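Long-range contacts in RTX-adhesin (Marinomonas primoryensis, PDB 5IRB), which binds calcium as one piece of a giant bacterial adhesin that attaches its Antarctic bacterium to diatoms and ice: residues D252-E257 against T265-N270; G241-G246 against G271-D276; D289-S294 against T301-G306; S280-D285 against S308-D313; N117-D122 against S132-S137. All blocks are in the same frame, centred on the assembly; numbering follows the deposited sequence. Where two conformers were deposited one is given.

Contact 1 of 5, residues D252-E257 against T265-N270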
# COMPACT_ATOMS: atom_id res chain seq x y z
N ASP A 252 22.77 -19.89 -23.71
CA ASP A 252 23.60 -19.87 -22.51
C ASP A 252 25.08 -20.02 -22.86
O ASP A 252 25.44 -20.72 -23.80
CB ASP A 252 23.17 -21.00 -21.56
CG ASP A 252 21.96 -20.63 -20.72
OD1 ASP A 252 21.46 -19.49 -20.85
OD2 ASP A 252 21.51 -21.50 -19.92
N THR A 253 25.94 -19.40 -22.06
CA THR A 253 27.38 -19.46 -22.32
C THR A 253 27.96 -20.76 -21.79
O THR A 253 27.65 -21.17 -20.67
CB THR A 253 28.12 -18.28 -21.68
OG1 THR A 253 27.68 -17.07 -22.30
CG2 THR A 253 29.64 -18.42 -21.86
N VAL A 254 28.79 -21.40 -22.62
CA VAL A 254 29.55 -22.57 -22.23
C VAL A 254 31.02 -22.18 -22.14
O VAL A 254 31.59 -21.65 -23.09
CB VAL A 254 29.41 -23.74 -23.24
CG1 VAL A 254 29.97 -25.00 -22.62
CG2 VAL A 254 27.95 -23.95 -23.65
N THR A 255 31.63 -22.42 -20.99
CA THR A 255 33.01 -22.00 -20.78
C THR A 255 33.86 -23.22 -20.49
O THR A 255 33.48 -24.04 -19.66
CB THR A 255 33.12 -21.00 -19.63
OG1 THR A 255 32.33 -19.85 -19.95
CG2 THR A 255 34.58 -20.57 -19.40
N LEU A 256 34.97 -23.34 -21.21
CA LEU A 256 35.97 -24.39 -21.00
C LEU A 256 37.34 -23.78 -20.72
O LEU A 256 37.78 -22.92 -21.48
CB LEU A 256 36.10 -25.28 -22.24
CG LEU A 256 35.06 -26.33 -22.62
CD1 LEU A 256 33.75 -25.70 -22.96
CD2 LEU A 256 35.57 -27.13 -23.81
N GLU A 257 37.99 -24.19 -19.63
CA GLU A 257 39.37 -23.79 -19.38
C GLU A 257 40.30 -25.00 -19.58
O GLU A 257 40.23 -25.99 -18.86
CB GLU A 257 39.52 -23.14 -18.01
CG GLU A 257 38.77 -21.79 -17.97
CD GLU A 257 38.26 -21.39 -16.59
OE1 GLU A 257 38.37 -22.20 -15.64
OE2 GLU A 257 37.72 -20.26 -16.47
N THR A 265 31.56 -20.78 -26.02
CA THR A 265 30.58 -20.96 -27.07
C THR A 265 29.22 -20.83 -26.37
O THR A 265 29.16 -20.48 -25.18
CB THR A 265 30.74 -22.33 -27.82
OG1 THR A 265 29.87 -22.36 -28.96
CG2 THR A 265 30.39 -23.52 -26.92
N THR A 266 28.15 -21.13 -27.09
CA THR A 266 26.82 -21.09 -26.51
C THR A 266 26.08 -22.38 -26.81
O THR A 266 26.44 -23.13 -27.72
CB THR A 266 26.00 -19.89 -27.04
OG1 THR A 266 25.89 -20.01 -28.47
CG2 THR A 266 26.69 -18.58 -26.71
N VAL A 267 25.05 -22.64 -26.00
CA VAL A 267 24.21 -23.81 -26.17
C VAL A 267 23.32 -23.58 -27.38
O VAL A 267 22.75 -22.48 -27.53
CB VAL A 267 23.35 -24.06 -24.91
CG1 VAL A 267 22.48 -25.30 -25.08
CG2 VAL A 267 24.22 -24.20 -23.69
N ASP A 268 23.13 -24.61 -28.22
CA ASP A 268 22.23 -24.44 -29.36
C ASP A 268 20.84 -24.96 -29.03
O ASP A 268 20.60 -25.39 -27.90
CB ASP A 268 22.80 -25.11 -30.63
CG ASP A 268 22.88 -26.65 -30.56
OD1 ASP A 268 22.14 -27.31 -29.81
OD2 ASP A 268 23.73 -27.20 -31.30
N ALA A 269 19.94 -24.92 -30.02
CA ALA A 269 18.51 -25.22 -29.84
C ALA A 269 18.24 -26.71 -29.61
O ALA A 269 17.17 -27.09 -29.12
CB ALA A 269 17.72 -24.73 -31.05
N ASN A 270 19.20 -27.55 -29.99
CA ASN A 270 19.11 -28.97 -29.69
C ASN A 270 19.61 -29.33 -28.31
O ASN A 270 19.54 -30.50 -27.93
CB ASN A 270 19.83 -29.80 -30.75
CG ASN A 270 19.24 -31.18 -30.88
OD1 ASN A 270 18.02 -31.33 -30.94
ND2 ASN A 270 20.10 -32.21 -30.92
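Asp252 meets the segment 265-270 through its backbone carbonyl. Its O accepts the N-H of Val267 at 2.9 Å, in the carbonyl plane. The CA-H of Thr266 also approaches Asp252 O, at 3.1 Å. The CB of Asp252 touches CG2 of Val267, while its carboxylate turns elsewhere: OD2 bonds to Ser294 OG and to Ala249 N. Thr253 faces Thr266 in an antiparallel non-hydrogen-bonded pair, and here the contact is thin. The CA of Thr253 lies 3.5 Å from Thr265 O, and its methyl CG2 grazes the same oxygen.

Strands 253-258 and 261-266 form a beta hairpin at one edge of a five-stranded mixed sheet, and this contact is its open end, away from the turn. Val254 pairs with Thr265 by two backbone bonds. Val254 N donates to Thr265 O at 2.7 Å. The bond is almost straight, 177° at the hydrogen, although the donor stands above the carbonyl plane. The return bond, Thr265 N to Val254 O, is 3.1 Å long. With CG1 anti to the backbone N (chi1 -168°), Val254 turns CG2 to Val267, and the two CG2 methyls meet at 3.7 Å. These side chains cross at about a right angle. The CB of Val254 packs on the methyl CG2 of Thr265, whose hydroxyl OG1 bonds to Ser274 O. On this buried face Val254 and Thr265 also touch Trp273.

Contact 2 of 5, residues G241-G246 against G271-D276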
# COMPACT_ATOMS: atom_id res chain seq x y z
N GLY A 241 29.56 -31.24 -26.63
CA GLY A 241 28.84 -31.90 -25.55
C GLY A 241 27.37 -31.49 -25.53
O GLY A 241 26.86 -30.98 -26.53
N THR A 242 26.69 -31.79 -24.43
CA THR A 242 25.29 -31.42 -24.23
C THR A 242 25.13 -30.53 -22.99
O THR A 242 26.05 -30.39 -22.17
CB THR A 242 24.39 -32.67 -24.10
OG1 THR A 242 24.65 -33.35 -22.88
CG2 THR A 242 24.63 -33.65 -25.26
N ALA A 243 23.96 -29.90 -22.89
CA ALA A 243 23.64 -28.96 -21.80
C ALA A 243 22.12 -28.81 -21.88
O ALA A 243 21.64 -28.16 -22.79
CB ALA A 243 24.33 -27.64 -21.97
N THR A 244 21.41 -29.50 -21.00
CA THR A 244 19.95 -29.48 -20.93
C THR A 244 19.50 -29.60 -19.48
O THR A 244 20.28 -29.96 -18.62
CB THR A 244 19.31 -30.65 -21.71
OG1 THR A 244 19.73 -31.89 -21.11
CG2 THR A 244 19.75 -30.66 -23.16
N GLY A 245 18.21 -29.35 -19.25
CA GLY A 245 17.61 -29.49 -17.93
C GLY A 245 17.69 -28.23 -17.08
O GLY A 245 18.40 -27.28 -17.42
N GLY A 246 16.97 -28.22 -15.97
CA GLY A 246 16.99 -27.07 -15.07
C GLY A 246 16.68 -25.79 -15.84
O GLY A 246 15.77 -25.77 -16.67
N GLY A 271 20.13 -28.35 -27.59
CA GLY A 271 20.83 -28.59 -26.34
C GLY A 271 22.27 -29.12 -26.50
O GLY A 271 22.79 -29.77 -25.61
N GLU A 272 22.90 -28.80 -27.63
CA GLU A 272 24.30 -29.18 -27.84
C GLU A 272 25.19 -27.94 -27.93
O GLU A 272 24.71 -26.80 -28.05
CB GLU A 272 24.45 -30.03 -29.12
CG GLU A 272 23.75 -31.38 -29.05
CD GLU A 272 23.85 -32.18 -30.35
OE1 GLU A 272 24.95 -32.68 -30.66
OE2 GLU A 272 22.84 -32.29 -31.07
N TRP A 273 26.49 -28.17 -27.83
CA TRP A 273 27.45 -27.09 -27.99
C TRP A 273 28.71 -27.66 -28.60
O TRP A 273 29.02 -28.84 -28.40
CB TRP A 273 27.71 -26.40 -26.65
CG TRP A 273 28.14 -27.35 -25.58
CD1 TRP A 273 27.34 -27.93 -24.63
CD2 TRP A 273 29.46 -27.81 -25.32
NE1 TRP A 273 28.08 -28.75 -23.82
CE2 TRP A 273 29.41 -28.69 -24.22
CE3 TRP A 273 30.72 -27.59 -25.92
CZ2 TRP A 273 30.52 -29.35 -23.70
CZ3 TRP A 273 31.84 -28.24 -25.41
CH2 TRP A 273 31.73 -29.10 -24.30
N SER A 274 29.43 -26.84 -29.36
CA SER A 274 30.74 -27.23 -29.88
C SER A 274 31.63 -25.99 -29.92
O SER A 274 31.14 -24.87 -30.13
CB SER A 274 30.64 -27.88 -31.27
OG SER A 274 31.91 -28.31 -31.72
N VAL A 275 32.92 -26.18 -29.68
CA VAL A 275 33.86 -25.07 -29.77
C VAL A 275 35.21 -25.57 -30.27
O VAL A 275 35.63 -26.69 -29.96
CB VAL A 275 34.00 -24.34 -28.41
CG1 VAL A 275 34.48 -25.28 -27.32
CG2 VAL A 275 34.90 -23.12 -28.52
N ASP A 276 35.88 -24.74 -31.08
CA ASP A 276 37.17 -25.13 -31.63
C ASP A 276 38.31 -24.85 -30.65
O ASP A 276 38.48 -23.73 -30.16
CB ASP A 276 37.41 -24.43 -32.97
CG ASP A 276 36.63 -25.07 -34.12
OD1 ASP A 276 36.08 -26.18 -33.95
OD2 ASP A 276 36.55 -24.45 -35.20
O HOH W 1 26.91 -32.81 -29.06
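Gly241 and Trp273 form an antiparallel hydrogen-bonded pair, with the indole folded back over the glycine. They join strands 236-244 and 272-278 in a three-stranded antiparallel sheet. That sheet packs against a five-stranded mixed one as a beta sandwich. Strand 272-278 is an edge of the smaller sheet.

The backbone bonds come first. Gly241 N donates to Trp273 O at 3.0 Å. Trp273 N returns a bond to Gly241 O, from above the carbonyl plane. Further along, Ala243 N reaches Gly271 O, also at 3.0 Å. Between these bonds, Thr242 and Glu272 are a non-hydrogen-bonded pair.

The ring contact is the main packing. Trp273 holds CG between its backbone N and carbonyl carbon (chi1 54°), which brings the indole across to the neighbouring strand. Gly241 N lies 3.4 Å above the centre of one ring face. Gly241 CA makes a CH-pi contact, 3.9 Å from the centroid of the five-membered ring of Trp273. Gly241 has no side chain, and the ring lies flat on its backbone. Ala243 CB touches CD1 of the indole of Trp273 at 4.0 Å. The ring also packs on Leu256 of the larger sheet, so it belongs to the core between the sheets.

Two polar contacts remain. A water donates to Gly241 O, on the side of the strand pair where Glu272 lies. At the buried indole edge, Trp273 NE1 makes a weak hydrogen bond of 3.1 Å to Thr242 O, which lies in the ring plane.

Contact 3 of 5, residues D289-S294 against T301-G306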
# COMPACT_ATOMS: atom_id res chain seq x y z
N ASP A 289 36.83 -29.14 -17.33
CA ASP A 289 35.41 -28.99 -17.10
C ASP A 289 34.78 -28.13 -18.18
O ASP A 289 35.40 -27.20 -18.70
CB ASP A 289 35.15 -28.34 -15.73
CG ASP A 289 35.38 -29.29 -14.59
OD1 ASP A 289 35.37 -30.52 -14.84
OD2 ASP A 289 35.57 -28.83 -13.45
N ALA A 290 33.52 -28.42 -18.49
CA ALA A 290 32.74 -27.52 -19.29
C ALA A 290 31.70 -26.92 -18.33
O ALA A 290 31.00 -27.67 -17.63
CB ALA A 290 32.08 -28.25 -20.47
N VAL A 291 31.63 -25.60 -18.27
CA VAL A 291 30.72 -24.92 -17.34
C VAL A 291 29.67 -24.10 -18.08
O VAL A 291 30.01 -23.24 -18.89
CB VAL A 291 31.48 -24.02 -16.36
CG1 VAL A 291 30.49 -23.35 -15.36
CG2 VAL A 291 32.51 -24.82 -15.61
N VAL A 292 28.40 -24.40 -17.83
CA VAL A 292 27.31 -23.64 -18.45
C VAL A 292 26.70 -22.67 -17.43
O VAL A 292 26.41 -23.05 -16.29
CB VAL A 292 26.24 -24.56 -19.03
CG1 VAL A 292 25.01 -23.76 -19.50
CG2 VAL A 292 26.86 -25.38 -20.20
N THR A 293 26.60 -21.40 -17.82
CA THR A 293 26.03 -20.35 -16.97
C THR A 293 24.59 -20.09 -17.40
O THR A 293 24.33 -19.73 -18.55
CB THR A 293 26.84 -19.06 -17.03
OG1 THR A 293 28.14 -19.29 -16.46
CG2 THR A 293 26.13 -17.94 -16.22
N SER A 294 23.65 -20.32 -16.48
CA SER A 294 22.24 -20.07 -16.77
C SER A 294 21.58 -19.08 -15.81
O SER A 294 22.15 -18.66 -14.81
CB SER A 294 21.48 -21.39 -16.77
OG SER A 294 22.07 -22.36 -17.65
N THR A 301 21.24 -16.64 -11.02
CA THR A 301 22.15 -17.35 -11.93
C THR A 301 22.62 -18.64 -11.31
O THR A 301 22.59 -18.79 -10.08
CB THR A 301 23.37 -16.50 -12.28
OG1 THR A 301 24.04 -16.13 -11.07
CG2 THR A 301 22.91 -15.22 -12.99
N VAL A 302 23.07 -19.56 -12.15
CA VAL A 302 23.54 -20.87 -11.72
C VAL A 302 24.49 -21.46 -12.77
O VAL A 302 24.28 -21.29 -13.98
CB VAL A 302 22.36 -21.84 -11.44
CG1 VAL A 302 21.59 -22.16 -12.72
CG2 VAL A 302 22.86 -23.13 -10.73
N ASP A 303 25.55 -22.09 -12.28
CA ASP A 303 26.52 -22.84 -13.11
C ASP A 303 26.25 -24.34 -13.09
O ASP A 303 26.03 -24.91 -12.01
CB ASP A 303 27.95 -22.56 -12.62
CG ASP A 303 28.50 -21.23 -13.13
OD1 ASP A 303 27.83 -20.60 -13.98
OD2 ASP A 303 29.59 -20.79 -12.66
N THR A 304 26.26 -24.97 -14.27
CA THR A 304 26.14 -26.40 -14.39
C THR A 304 27.46 -26.94 -14.98
O THR A 304 27.98 -26.41 -15.98
CB THR A 304 24.97 -26.82 -15.32
OG1 THR A 304 23.74 -26.25 -14.85
CG2 THR A 304 24.83 -28.34 -15.37
N THR A 305 28.01 -27.97 -14.35
CA THR A 305 29.34 -28.43 -14.72
C THR A 305 29.32 -29.87 -15.24
O THR A 305 28.70 -30.75 -14.63
CB THR A 305 30.31 -28.28 -13.53
OG1 THR A 305 30.45 -26.89 -13.21
CG2 THR A 305 31.69 -28.84 -13.85
N GLY A 306 30.00 -30.08 -16.36
CA GLY A 306 30.32 -31.42 -16.86
C GLY A 306 31.83 -31.57 -16.97
O GLY A 306 32.55 -30.63 -17.33
O HOH W 2 23.71 -23.74 -15.78
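Thr293 and Asp303 lie side by side and point the same way, joined at their polar ends. Thr293 OG1 donates to Asp303 OD1 at 2.8 Å. It meets the syn side of the oxygen, 29° out of the carboxylate plane. Thr293 has OG1 anti to its carbonyl carbon (chi1 -66°), which turns the hydroxyl to the aspartate. Val291 comes at Asp303 on a slant, and Val291 CG1 rests 3.7 Å from Asp303 CG, the carboxyl carbon. The other methyl of Val291, CG2, touches OG1 of Thr305. The methyl CG2 of Thr305 in turn packs on the carboxylate of Asp289, which bonds through OD1 to Ser307.

These residues line one face of the antiparallel hairpin made by strands 287-295 and 301-312, within a five-stranded mixed sheet. Six backbone bonds tie the strands, two at each of the pairs Ala290-Gly306, Val292-Thr304 and Ser294-Val302. Ser294 N to Val302 O is nearly straight, at 177°.

Ala290, Val292, Ser294, Val302 and Thr304 occupy the opposite face. Val292 and Thr304 both pack on Val217 of the facing sheet. A water here donates to Val292 O and to Ser294 OG, and bonds Thr304 OG1 at 2.7 Å. Thr304 OG1 has a further partner in Gly215 N. At the end of the pairing, CB of Ser294 touches the methyl CG1 of Val302 at 4.1 Å.

Contact 4 of 5, residues S280-D285 against S308-D313. With CA (calcium ion), chain L; CA (calcium ion), chain E.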
# COMPACT_ATOMS: atom_id res chain seq x y z
N SER A 280 47.25 -28.21 -29.28
CA SER A 280 48.38 -28.11 -28.37
C SER A 280 47.88 -28.00 -26.93
O SER A 280 48.50 -28.51 -26.01
CB SER A 280 49.29 -26.93 -28.73
OG SER A 280 48.55 -25.72 -28.83
N ASP A 281 46.74 -27.34 -26.75
CA ASP A 281 46.14 -27.22 -25.43
C ASP A 281 45.60 -28.54 -24.92
O ASP A 281 45.78 -28.89 -23.76
CB ASP A 281 45.05 -26.16 -25.45
CG ASP A 281 45.61 -24.76 -25.58
OD1 ASP A 281 46.77 -24.57 -25.14
OD2 ASP A 281 44.90 -23.85 -26.07
N LEU A 282 44.94 -29.29 -25.79
CA LEU A 282 44.40 -30.58 -25.37
C LEU A 282 45.53 -31.56 -25.09
O LEU A 282 45.40 -32.42 -24.22
CB LEU A 282 43.45 -31.15 -26.43
CG LEU A 282 42.18 -30.31 -26.61
CD1 LEU A 282 41.51 -30.60 -27.94
CD2 LEU A 282 41.24 -30.54 -25.45
N ALA A 283 46.63 -31.42 -25.83
CA ALA A 283 47.84 -32.22 -25.61
C ALA A 283 48.48 -32.00 -24.24
O ALA A 283 49.08 -32.91 -23.68
CB ALA A 283 48.87 -31.94 -26.70
N ALA A 284 48.33 -30.80 -23.68
CA ALA A 284 49.00 -30.48 -22.43
C ALA A 284 48.09 -30.72 -21.24
O ALA A 284 48.55 -30.89 -20.11
CB ALA A 284 49.49 -29.05 -22.44
N ASP A 285 46.80 -30.76 -21.50
CA ASP A 285 45.82 -30.79 -20.43
C ASP A 285 44.80 -31.90 -20.68
O ASP A 285 43.84 -31.71 -21.42
CB ASP A 285 45.12 -29.43 -20.28
CG ASP A 285 44.24 -29.39 -19.05
OD1 ASP A 285 44.21 -30.44 -18.38
OD2 ASP A 285 43.57 -28.37 -18.77
N SER A 308 35.44 -33.79 -18.10
CA SER A 308 35.94 -34.58 -19.22
C SER A 308 37.36 -35.00 -18.96
O SER A 308 38.12 -34.27 -18.34
CB SER A 308 35.88 -33.81 -20.54
OG SER A 308 36.38 -34.61 -21.61
N THR A 309 37.72 -36.18 -19.47
CA THR A 309 39.08 -36.67 -19.47
C THR A 309 39.40 -37.26 -20.83
O THR A 309 38.53 -37.81 -21.49
CB THR A 309 39.29 -37.77 -18.41
OG1 THR A 309 38.30 -38.80 -18.59
CG2 THR A 309 39.18 -37.19 -16.99
N HIS A 310 40.64 -37.13 -21.25
CA HIS A 310 41.10 -37.84 -22.45
C HIS A 310 42.56 -38.20 -22.28
O HIS A 310 43.21 -37.77 -21.33
CB HIS A 310 40.89 -36.99 -23.71
CG HIS A 310 41.66 -35.72 -23.71
ND1 HIS A 310 41.21 -34.56 -23.10
CD2 HIS A 310 42.88 -35.39 -24.24
CE1 HIS A 310 42.07 -33.60 -23.26
NE2 HIS A 310 43.12 -34.07 -23.94
N THR A 311 43.07 -39.02 -23.20
CA THR A 311 44.48 -39.38 -23.24
C THR A 311 45.17 -38.85 -24.50
O THR A 311 44.51 -38.38 -25.44
CB THR A 311 44.65 -40.91 -23.11
OG1 THR A 311 43.90 -41.55 -24.15
CG2 THR A 311 44.08 -41.40 -21.77
N VAL A 312 46.50 -38.89 -24.48
CA VAL A 312 47.37 -38.27 -25.49
C VAL A 312 48.44 -39.23 -26.02
O VAL A 312 49.14 -39.87 -25.23
CB VAL A 312 48.11 -37.03 -24.91
CG1 VAL A 312 49.06 -36.42 -25.93
CG2 VAL A 312 47.12 -35.98 -24.40
N ASP A 313 48.57 -39.32 -27.34
CA ASP A 313 49.61 -40.16 -27.93
C ASP A 313 50.12 -39.61 -29.26
O ASP A 313 51.13 -38.89 -29.31
CB ASP A 313 49.08 -41.57 -28.10
CG ASP A 313 50.15 -42.54 -28.53
OD1 ASP A 313 51.34 -42.21 -28.35
OD2 ASP A 313 49.79 -43.62 -29.02
CA CA L . 42.98 -29.62 -16.71
CA CA E . 36.75 -38.62 -22.69
O HOH W 3 35.74 -36.36 -23.22
O HOH W 4 35.40 -37.66 -20.79
O HOH W 5 36.92 -40.11 -20.72
O HOH W 6 34.63 -39.76 -23.52
O HOH W 7 41.87 -27.44 -17.08
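Two calcium sites flank this contact, which joins helix 279-284 to the last part of strand 301-312 at the C-terminal end of the chain. His310 bridges the two segments. Its NE2 donates to Leu282 O at 2.8 Å and 165°. The acceptor lies in the imidazole plane, but the donor stands above the carbonyl plane of Leu282. A chi1 of 62° swings the His310 ring over its own backbone and toward the helix. Its CE1 lies 3.2 Å from Asp285 O. The Leu282 side chain crosses the histidine at about a right angle, and its CD2 methyl packs on His310 CE1 at 3.9 Å. Nearer the chain end, the CG2 methyl of Val312 rests on Ala283 O.

Asp285 binds one calcium ion through both carboxylate oxygens, OD1 at 2.2 Å and OD2 at 2.5 Å. Ala287 O and a water also bind this ion. OD2 further accepts a bond from Asn259 N. The second ion takes the backbone O of Thr309 at 2.3 Å, four waters and Asp226. Of these waters, one accepts from Thr309 N and one bonds Thr309 OG1.

Leu282 O can only accept, so NE2 of the buried His310 carries a hydrogen; the charge of the ring is not settled by this. The bond ties the Leu282 carbonyl to strand 301-312, next to Thr309, whose O binds calcium.

Contact 5 of 5, residues N117-D122 against S132-S137. With CA (calcium ion), chain F.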
# COMPACT_ATOMS: atom_id res chain seq x y z
N ASN A 117 2.60 -0.65 -4.86
CA ASN A 117 3.24 -1.00 -6.12
C ASN A 117 3.91 -2.38 -6.05
O ASN A 117 4.02 -2.98 -4.98
CB ASN A 117 4.29 0.06 -6.49
CG ASN A 117 3.70 1.45 -6.66
OD1 ASN A 117 2.65 1.62 -7.30
ND2 ASN A 117 4.36 2.45 -6.10
N SER A 118 4.41 -2.86 -7.18
CA SER A 118 5.12 -4.13 -7.17
C SER A 118 6.38 -4.08 -6.29
O SER A 118 7.01 -3.03 -6.12
CB SER A 118 5.43 -4.56 -8.61
OG SER A 118 6.44 -3.72 -9.16
N ILE A 119 6.66 -5.22 -5.64
CA ILE A 119 7.89 -5.46 -4.86
C ILE A 119 9.08 -5.75 -5.78
O ILE A 119 9.22 -6.86 -6.27
CB ILE A 119 7.68 -6.63 -3.86
CG1 ILE A 119 6.43 -6.39 -2.98
CG2 ILE A 119 8.92 -6.82 -2.97
CD1 ILE A 119 6.38 -5.03 -2.24
N THR A 120 9.86 -4.72 -6.08
CA THR A 120 10.85 -4.69 -7.15
C THR A 120 10.13 -4.77 -8.49
O THR A 120 8.92 -4.92 -8.55
CB THR A 120 11.93 -5.83 -7.07
OG1 THR A 120 11.37 -7.03 -7.60
CG2 THR A 120 12.41 -6.07 -5.64
N SER A 121 10.91 -4.66 -9.56
CA SER A 121 10.38 -4.51 -10.91
C SER A 121 9.39 -5.58 -11.38
O SER A 121 8.45 -5.27 -12.08
CB SER A 121 11.56 -4.53 -11.90
OG SER A 121 11.58 -3.34 -12.65
N ASP A 122 9.60 -6.83 -10.97
CA ASP A 122 8.80 -7.94 -11.47
C ASP A 122 7.93 -8.55 -10.39
O ASP A 122 7.35 -9.60 -10.63
CB ASP A 122 9.68 -9.06 -12.05
CG ASP A 122 10.69 -9.61 -11.03
OD1 ASP A 122 10.73 -9.09 -9.90
OD2 ASP A 122 11.43 -10.55 -11.37
N SER A 132 19.45 -7.06 0.09
CA SER A 132 19.55 -5.64 -0.17
C SER A 132 18.40 -4.90 0.48
O SER A 132 17.45 -5.49 0.97
CB SER A 132 19.54 -5.35 -1.66
OG SER A 132 20.66 -5.92 -2.31
N THR A 133 18.46 -3.58 0.38
CA THR A 133 17.31 -2.77 0.74
C THR A 133 16.37 -2.69 -0.46
O THR A 133 16.80 -2.34 -1.55
CB THR A 133 17.75 -1.37 1.18
OG1 THR A 133 18.50 -1.48 2.38
CG2 THR A 133 16.50 -0.46 1.42
N ILE A 134 15.10 -3.00 -0.25
CA ILE A 134 14.10 -2.90 -1.31
C ILE A 134 13.06 -1.81 -0.97
O ILE A 134 12.53 -1.79 0.13
CB ILE A 134 13.39 -4.23 -1.53
CG1 ILE A 134 14.36 -5.31 -2.03
CG2 ILE A 134 12.25 -4.10 -2.50
CD1 ILE A 134 13.78 -6.70 -1.90
N THR A 135 12.80 -0.92 -1.92
CA THR A 135 11.79 0.13 -1.77
C THR A 135 10.37 -0.42 -1.86
O THR A 135 9.99 -1.05 -2.86
CB THR A 135 11.91 1.21 -2.86
OG1 THR A 135 13.19 1.82 -2.81
CG2 THR A 135 10.81 2.29 -2.64
N VAL A 136 9.57 -0.17 -0.82
CA VAL A 136 8.15 -0.46 -0.91
C VAL A 136 7.44 0.87 -1.04
O VAL A 136 7.63 1.77 -0.22
CB VAL A 136 7.64 -1.23 0.32
CG1 VAL A 136 6.14 -1.49 0.19
CG2 VAL A 136 8.40 -2.55 0.46
N SER A 137 6.63 1.01 -2.08
CA SER A 137 6.01 2.30 -2.37
C SER A 137 4.57 2.12 -2.83
O SER A 137 4.12 1.01 -3.12
CB SER A 137 6.83 3.08 -3.42
OG SER A 137 6.73 2.47 -4.72
CA CA F . 12.73 -8.78 -8.58
O HOH W 8 6.30 -1.46 -3.70
O HOH W 9 10.62 -2.05 -5.20
O HOH W 10 13.55 -10.75 -9.95
O HOH W 11 13.32 -7.44 -9.90
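Asn117 grips Ser137 by two hydrogen bonds where the calcium-binding loop after strand 112-116 runs back along strand 133-142 of a three-stranded antiparallel sheet. Asn117 N donates to Ser137 O at 2.8 Å. The amide ND2 of Asn117 reaches Ser137 OG at 2.7 Å, with the hydroxyl oxygen in the amide plane. The CG2 methyls of Thr120 and Ile134 pack at 3.7 Å. Ile119 fits more loosely: its CD1 stands 4.2 Å from Val136 CG2. Leu178 of helix 175-180 touches both Ile119 and Ile134, which places them in the core.

Between these points the two backbones part, and water fills in. One water accepts from Ser137 N and lies 3.0 Å from Ser118 O. Another accepts from Thr120 N and donates to Thr135 O at 2.6 Å.

Beyond the packing lies a calcium ion. Thr120 faces two ways: its methyl meets Ile134 and its hydroxyl oxygen meets the metal. Thr120 OG1 and Asp122 OD1 each bind the calcium at 2.4 Å, and Val124 O and Glu129 OE2 bind the same ion.

How the contacts relate
Contacts 1, 2 and 3 belong to one beta sandwich, with centres 6 to 10 Å apart. Contacts 1 and 3 share its five-stranded sheet, where Thr255 N bonds Val291 O at 2.8 Å. Contact 2 lies on the facing sheet. Its Trp273 CZ2 packs 3.7 Å from Ala290 CB of contact 3. Contact 4 sits at the far end of the same domain, with its centre about 21 Å from that of contact 3, and continues strand 301-312 to the calcium sites. Contact 5 is in the preceding part of the chain, its centre about 50 Å from that of contact 4. It too adjoins a calcium site, so calcium recurs along the elongated chain.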